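Local coordinates for protein agmatine ureohydrolase (Thermoplasma volcanium GSS1, PDB 3PZL) that probably hydrolyses agmatine to putrescine and urea, as an arginase-family enzyme carrying two manganese ions in each subunit, at residues B[224-229]-B[266-271]. Sequence-based numbering, arbitrary orientation.
Sequences VYISVD and VGFDIV. With MN (manganese (II) ion), chain G; MN (manganese (II) ion), chain F.
Segments 224-229 and 266-271 run parallel as neighbours in one sheet, their strand axes 5° apart and 4.9 Å at closest approach, and main-chain hydrogen bonds step from one to the other: Ile226 N to Gly267 O, Asp269 N to Ile226 O, Val228 N to Asp269 O and Val271 N to Val228 O. Val266 N hydrogen-bonds to Val224 O at 2.7 Å. On one face Tyr225 lies over the glycine: with CG anti to the backbone N (chi1 179°), the ring turns one face to Gly267 O, 3.5 Å from CD2, and its hydroxyl donates to Asp269 OD2 (2.8 Å) from above the carboxylate plane. Ser227 OG donates to the syn lone pair of Asp269 OD1 at 2.6 Å, so each carboxylate oxygen is gripped from the first strand. Were Tyr225 an alanine, Asp269 OD2 would probably lose this donor and Gly267 its ring cover. The strands belong to a beta-alpha-beta unit, connected through helix 251-261, in the central parallel sheet of the arginase fold. At its C-terminal edge Asp229 OD2 bridges both manganese ions, 2.1 Å from that of chain F and 2.5 Å from that of chain G; His124, a ligand of one of the two ions, hydrogen-bonds Ser227 OG, which makes the serine second-shell. On the reverse face the Phe268 ring presents its edge to Ile226 and Val228, CE1 lying 3.5 Å from Val228 CG2, while Phe293 stacks on the ring.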
ATOM      1  N   VAL B 224      -4.358 -23.667 -33.119  1.00 59.22           N
ATOM      2  CA  VAL B 224      -4.531 -22.301 -32.632  1.00 57.31           C
ATOM      3  C   VAL B 224      -3.304 -21.672 -31.986  1.00 56.70           C
ATOM      4  O   VAL B 224      -2.304 -22.339 -31.662  1.00 55.96           O
ATOM      5  CB  VAL B 224      -5.731 -22.159 -31.710  1.00 56.72           C
ATOM      6  CG1 VAL B 224      -7.007 -22.541 -32.442  1.00 57.52           C
ATOM      7  CG2 VAL B 224      -5.560 -22.986 -30.431  1.00 55.11           C
ATOM      8  N   TYR B 225      -3.385 -20.356 -31.846  1.00 56.15           N
ATOM      9  CA  TYR B 225      -2.489 -19.607 -30.996  1.00 54.72           C
ATOM     10  C   TYR B 225      -3.412 -18.927 -29.991  1.00 53.65           C
ATOM     11  O   TYR B 225      -4.460 -18.373 -30.373  1.00 53.43           O
ATOM     12  CB  TYR B 225      -1.662 -18.595 -31.813  1.00 55.23           C
ATOM     13  CG  TYR B 225      -0.727 -17.769 -30.957  1.00 54.71           C
ATOM     14  CD1 TYR B 225      -1.190 -16.634 -30.297  1.00 54.14           C
ATOM     15  CD2 TYR B 225       0.616 -18.129 -30.798  1.00 54.84           C
ATOM     16  CE1 TYR B 225      -0.345 -15.877 -29.492  1.00 57.93           C
ATOM     17  CE2 TYR B 225       1.479 -17.375 -29.993  1.00 54.72           C
ATOM     18  CZ  TYR B 225       0.993 -16.248 -29.344  1.00 56.18           C
ATOM     19  OH  TYR B 225       1.786 -15.468 -28.530  1.00 55.75           O
ATOM     20  N   ILE B 226      -3.037 -18.987 -28.711  1.00 52.31           N
ATOM     21  CA  ILE B 226      -3.871 -18.433 -27.649  1.00 50.91           C
ATOM     22  C   ILE B 226      -3.215 -17.224 -27.029  1.00 50.89           C
ATOM     23  O   ILE B 226      -2.123 -17.308 -26.480  1.00 51.02           O
ATOM     24  CB  ILE B 226      -4.168 -19.441 -26.532  1.00 50.08           C
ATOM     25  CG1 ILE B 226      -4.587 -20.784 -27.120  1.00 48.75           C
ATOM     26  CG2 ILE B 226      -5.246 -18.874 -25.613  1.00 47.86           C
ATOM     27  CD1 ILE B 226      -4.876 -21.842 -26.108  1.00 46.71           C
ATOM     28  N   SER B 227      -3.900 -16.096 -27.114  1.00 50.93           N
ATOM     29  CA  SER B 227      -3.408 -14.863 -26.516  1.00 50.69           C
ATOM     30  C   SER B 227      -4.352 -14.359 -25.409  1.00 50.23           C
ATOM     31  O   SER B 227      -5.528 -14.031 -25.677  1.00 50.50           O
ATOM     32  CB  SER B 227      -3.244 -13.806 -27.577  1.00 50.38           C
ATOM     33  OG  SER B 227      -2.519 -12.751 -27.019  1.00 52.57           O
ATOM     34  N   VAL B 228      -3.848 -14.320 -24.171  1.00 48.87           N
ATOM     35  CA  VAL B 228      -4.666 -13.937 -23.033  1.00 47.75           C
ATOM     36  C   VAL B 228      -4.340 -12.524 -22.515  1.00 48.70           C
ATOM     37  O   VAL B 228      -3.291 -12.290 -21.877  1.00 48.56           O
ATOM     38  CB  VAL B 228      -4.541 -14.925 -21.916  1.00 46.62           C
ATOM     39  CG1 VAL B 228      -5.538 -14.623 -20.879  1.00 46.22           C
ATOM     40  CG2 VAL B 228      -4.779 -16.289 -22.402  1.00 45.56           C
ATOM     41  N   ASP B 229      -5.236 -11.577 -22.823  1.00 49.03           N
ATOM     42  CA  ASP B 229      -5.146 -10.212 -22.326  1.00 48.35           C
ATOM     43  C   ASP B 229      -5.797 -10.275 -20.959  1.00 48.15           C
ATOM     44  O   ASP B 229      -6.995 -10.522 -20.812  1.00 47.52           O
ATOM     45  CB  ASP B 229      -5.923  -9.281 -23.235  1.00 49.51           C
ATOM     46  CG  ASP B 229      -5.709  -7.804 -22.921  1.00 49.33           C
ATOM     47  OD1 ASP B 229      -5.578  -7.469 -21.724  1.00 51.96           O
ATOM     48  OD2 ASP B 229      -5.701  -6.985 -23.880  1.00 47.56           O
ATOM     49  N   VAL B 266      -0.161 -23.844 -30.874  1.00 55.02           N
ATOM     50  CA  VAL B 266       1.225 -23.751 -31.348  1.00 55.61           C
ATOM     51  C   VAL B 266       2.027 -22.752 -30.540  1.00 54.97           C
ATOM     52  O   VAL B 266       3.251 -22.787 -30.543  1.00 55.74           O
ATOM     53  CB  VAL B 266       1.333 -23.393 -32.848  1.00 56.36           C
ATOM     54  CG1 VAL B 266       0.692 -24.512 -33.717  1.00 56.79           C
ATOM     55  CG2 VAL B 266       0.732 -22.009 -33.134  1.00 55.27           C
ATOM     56  N   GLY B 267       1.319 -21.872 -29.847  1.00 54.26           N
ATOM     57  CA  GLY B 267       1.948 -20.842 -29.030  1.00 53.33           C
ATOM     58  C   GLY B 267       0.975 -20.238 -28.041  1.00 51.87           C
ATOM     59  O   GLY B 267      -0.231 -20.325 -28.229  1.00 52.23           O
ATOM     60  N   PHE B 268       1.509 -19.601 -27.010  1.00 50.50           N
ATOM     61  CA  PHE B 268       0.710 -19.052 -25.942  1.00 49.45           C
ATOM     62  C   PHE B 268       1.319 -17.767 -25.370  1.00 49.04           C
ATOM     63  O   PHE B 268       2.536 -17.607 -25.344  1.00 49.20           O
ATOM     64  CB  PHE B 268       0.599 -20.117 -24.858  1.00 49.04           C
ATOM     65  CG  PHE B 268      -0.325 -19.761 -23.726  1.00 47.90           C
ATOM     66  CD1 PHE B 268      -1.508 -19.109 -23.967  1.00 46.54           C
ATOM     67  CD2 PHE B 268      -0.024 -20.139 -22.411  1.00 48.32           C
ATOM     68  CE1 PHE B 268      -2.381 -18.795 -22.921  1.00 47.50           C
ATOM     69  CE2 PHE B 268      -0.894 -19.831 -21.346  1.00 48.16           C
ATOM     70  CZ  PHE B 268      -2.081 -19.157 -21.605  1.00 46.30           C
ATOM     71  N   ASP B 269       0.477 -16.857 -24.895  1.00 48.56           N
ATOM     72  CA  ASP B 269       0.970 -15.687 -24.179  1.00 48.46           C
ATOM     73  C   ASP B 269       0.028 -15.118 -23.131  1.00 47.97           C
ATOM     74  O   ASP B 269      -1.176 -15.409 -23.146  1.00 48.55           O
ATOM     75  CB  ASP B 269       1.459 -14.600 -25.126  1.00 49.20           C
ATOM     76  CG  ASP B 269       0.345 -13.874 -25.844  1.00 50.69           C
ATOM     77  OD1 ASP B 269      -0.748 -13.679 -25.297  1.00 50.56           O
ATOM     78  OD2 ASP B 269       0.594 -13.469 -26.988  1.00 53.38           O
ATOM     79  N   ILE B 270       0.596 -14.341 -22.202  1.00 46.94           N
ATOM     80  CA  ILE B 270      -0.147 -13.719 -21.095  1.00 45.92           C
ATOM     81  C   ILE B 270       0.331 -12.281 -20.974  1.00 45.56           C
ATOM     82  O   ILE B 270       1.528 -12.053 -20.920  1.00 45.92           O
ATOM     83  CB  ILE B 270       0.049 -14.478 -19.741  1.00 45.54           C
ATOM     84  CG1 ILE B 270      -0.217 -15.982 -19.920  1.00 45.83           C
ATOM     85  CG2 ILE B 270      -0.849 -13.898 -18.632  1.00 42.35           C
ATOM     86  CD1 ILE B 270       0.290 -16.872 -18.801  1.00 44.83           C
ATOM     87  N   VAL B 271      -0.589 -11.321 -20.956  1.00 44.71           N
ATOM     88  CA  VAL B 271      -0.221  -9.927 -21.083  1.00 44.34           C
ATOM     89  C   VAL B 271      -1.158  -8.959 -20.375  1.00 44.54           C
ATOM     90  O   VAL B 271      -2.279  -9.280 -20.043  1.00 44.96           O
ATOM     91  CB  VAL B 271      -0.139  -9.495 -22.573  1.00 44.78           C
ATOM     92  CG1 VAL B 271       0.865 -10.336 -23.332  1.00 44.35           C
ATOM     93  CG2 VAL B 271      -1.531  -9.546 -23.245  1.00 44.76           C
TER
HETATM   94 MN    MN G 315      -7.543  -5.551 -23.136  1.00 63.35          MN
HETATM   95 MN    MN F 314      -5.415  -5.848 -25.601  1.00 56.27          MN